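PDB 6TFX: ABC transporter substrate-binding protein from Rhizobium radiobacter, which binds the mannityl opine mannopinic acid as a solute-binding protein, probably delivering it to an ABC transporter for import into the cell. Local coordinates for residues T274-Q279 and L310-A315. Sequence-based numbering, arbitrary orientation. Where two conformers were deposited one is given.
Sequences TVNAAQ and LNYDPA
Y312 carries most of the contact, and N276, packed against it, illustrates how an N-cap residue can serve a helix and an aromatic ring at once. Just before the tyrosine, a shared water joins two loop carbonyls, donating one hydrogen to L310 O and the other to V275 O, the latter at 2.7 Å. At Y312 itself CG lies anti to the backbone N (chi1 -180°), reaching the ring toward residues 274-276. Over one face comes the amide of N276, whose ND2 stands 3.4 Å from Y312 CG, offset toward the rim, with amide and ring planes 43° apart. N276 CB adds a CH-pi contact to the same ring, 4.2 Å from its centroid. The other end of that amide faces its own helix: N276 OD1 accepts from Q279 N at 3.1 Å, the capping bond, while ND2 lies over the ring. The capping N-H approaches from above the carbonyl plane. Along the ring edge run the carbonyls of V275 and T274, with V275 O 3.5 Å from Y312 CD1. P314 CD lies over the opposite face of the tyrosine, offset toward the rim, and P314 CB lies 3.9 Å from T274 OG1. The contact thus joins the starts of helices 277-284 and 314-323, the second capped by D313 OD1 on Q316 N. Helix 340-353 backs the T274-N276 turn through Q352 and V353, while L310 rests on helix 265-272, far from the opine pocket.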
loop_
_atom_site.group_PDB
_atom_site.type_symbol
_atom_site.label_atom_id
_atom_site.label_comp_id
_atom_site.label_asym_id
_atom_site.label_seq_id
_atom_site.Cartn_x
_atom_site.Cartn_y
_atom_site.Cartn_z
ATOM N N THR A 274 16.119 -18.280 -12.347
ATOM C CA THR A 274 17.378 -17.585 -12.129
ATOM C C THR A 274 17.220 -16.380 -11.157
ATOM O O THR A 274 18.118 -15.534 -11.075
ATOM C CB THR A 274 18.078 -17.255 -13.449
ATOM O OG1 THR A 274 19.393 -16.738 -13.153
ATOM C CG2 THR A 274 17.269 -16.310 -14.343
ATOM N N VAL A 275 16.095 -16.336 -10.408
ATOM C CA VAL A 275 15.947 -15.355 -9.336
ATOM C C VAL A 275 16.149 -16.155 -8.048
ATOM O O VAL A 275 15.820 -17.355 -7.982
ATOM C CB VAL A 275 14.621 -14.551 -9.327
ATOM C CG1 VAL A 275 14.438 -13.754 -10.612
ATOM C CG2 VAL A 275 13.428 -15.454 -9.069
ATOM N N ASN A 276 16.673 -15.496 -7.020
ATOM C CA ASN A 276 16.902 -16.203 -5.770
ATOM C C ASN A 276 16.454 -15.328 -4.614
ATOM O O ASN A 276 17.237 -14.570 -4.051
ATOM C CB ASN A 276 18.368 -16.633 -5.661
ATOM C CG ASN A 276 18.576 -17.663 -4.581
ATOM O OD1 ASN A 276 17.890 -17.671 -3.549
ATOM N ND2 ASN A 276 19.536 -18.551 -4.795
ATOM N N ALA A 277 15.183 -15.450 -4.252
ATOM C CA ALA A 277 14.623 -14.625 -3.188
ATOM C C ALA A 277 15.301 -14.884 -1.844
ATOM O O ALA A 277 15.557 -13.933 -1.082
ATOM C CB ALA A 277 13.119 -14.862 -3.095
ATOM N N ALA A 278 15.613 -16.171 -1.540
ATOM C CA ALA A 278 16.271 -16.485 -0.244
ATOM C C ALA A 278 17.611 -15.763 -0.100
ATOM O O ALA A 278 17.926 -15.252 0.987
ATOM C CB ALA A 278 16.456 -17.988 -0.080
ATOM N N GLN A 279 18.364 -15.660 -1.196
ATOM C CA GLN A 279 19.651 -14.950 -1.162
ATOM C C GLN A 279 19.469 -13.437 -0.987
ATOM O O GLN A 279 20.278 -12.796 -0.295
ATOM C CB GLN A 279 20.511 -15.294 -2.378
ATOM C CG GLN A 279 20.943 -16.781 -2.387
ATOM C CD GLN A 279 22.107 -17.160 -1.477
ATOM O OE1 GLN A 279 22.656 -16.340 -0.725
ATOM N NE2 GLN A 279 22.507 -18.430 -1.527
ATOM N N LEU A 310 9.110 -21.745 -8.138
ATOM C CA LEU A 310 10.185 -22.410 -8.879
ATOM C C LEU A 310 11.543 -22.222 -8.199
ATOM O O LEU A 310 11.862 -21.118 -7.741
ATOM C CB LEU A 310 10.200 -21.912 -10.332
ATOM C CG LEU A 310 9.185 -22.605 -11.269
ATOM C CD1 LEU A 310 7.743 -22.360 -10.838
ATOM C CD2 LEU A 310 9.324 -22.090 -12.695
ATOM N N ASN A 311 12.325 -23.305 -8.127
ATOM C CA ASN A 311 13.620 -23.284 -7.433
ATOM C C ASN A 311 14.710 -22.567 -8.223
ATOM O O ASN A 311 14.583 -22.343 -9.420
ATOM C CB ASN A 311 14.078 -24.710 -7.087
ATOM C CG ASN A 311 14.538 -25.521 -8.269
ATOM O OD1 ASN A 311 13.999 -25.420 -9.384
ATOM N ND2 ASN A 311 15.577 -26.343 -8.060
ATOM N N TYR A 312 15.807 -22.249 -7.541
ATOM C CA TYR A 312 16.931 -21.583 -8.183
ATOM C C TYR A 312 17.761 -22.629 -8.911
ATOM O O TYR A 312 18.283 -23.554 -8.274
ATOM C CB TYR A 312 17.783 -20.856 -7.134
ATOM C CG TYR A 312 18.968 -20.135 -7.724
ATOM C CD1 TYR A 312 18.796 -19.028 -8.553
ATOM C CD2 TYR A 312 20.264 -20.586 -7.502
ATOM C CE1 TYR A 312 19.892 -18.352 -9.094
ATOM C CE2 TYR A 312 21.368 -19.897 -8.003
ATOM C CZ TYR A 312 21.175 -18.783 -8.801
ATOM O OH TYR A 312 22.261 -18.141 -9.345
ATOM N N ASP A 313 17.899 -22.483 -10.241
ATOM C CA ASP A 313 18.686 -23.422 -11.044
ATOM C C ASP A 313 18.997 -22.718 -12.342
ATOM O O ASP A 313 18.283 -22.928 -13.314
ATOM C CB ASP A 313 17.897 -24.725 -11.323
ATOM C CG ASP A 313 18.679 -25.838 -12.013
ATOM O OD1 ASP A 313 19.781 -25.570 -12.497
ATOM O OD2 ASP A 313 18.155 -26.975 -12.092
ATOM N N PRO A 314 20.005 -21.827 -12.355
ATOM C CA PRO A 314 20.303 -21.078 -13.596
ATOM C C PRO A 314 20.743 -21.953 -14.781
ATOM O O PRO A 314 20.596 -21.544 -15.941
ATOM C CB PRO A 314 21.371 -20.075 -13.154
ATOM C CG PRO A 314 21.986 -20.667 -11.947
ATOM C CD PRO A 314 20.938 -21.471 -11.264
ATOM N N ALA A 315 21.243 -23.177 -14.515
ATOM C CA ALA A 315 21.602 -24.097 -15.617
ATOM C C ALA A 315 20.279 -24.491 -16.344
ATOM O O ALA A 315 20.239 -24.569 -17.580
ATOM C CB ALA A 315 22.288 -25.336 -15.049
HETATM O O HOH W 1 14.206 -19.435 -7.280
#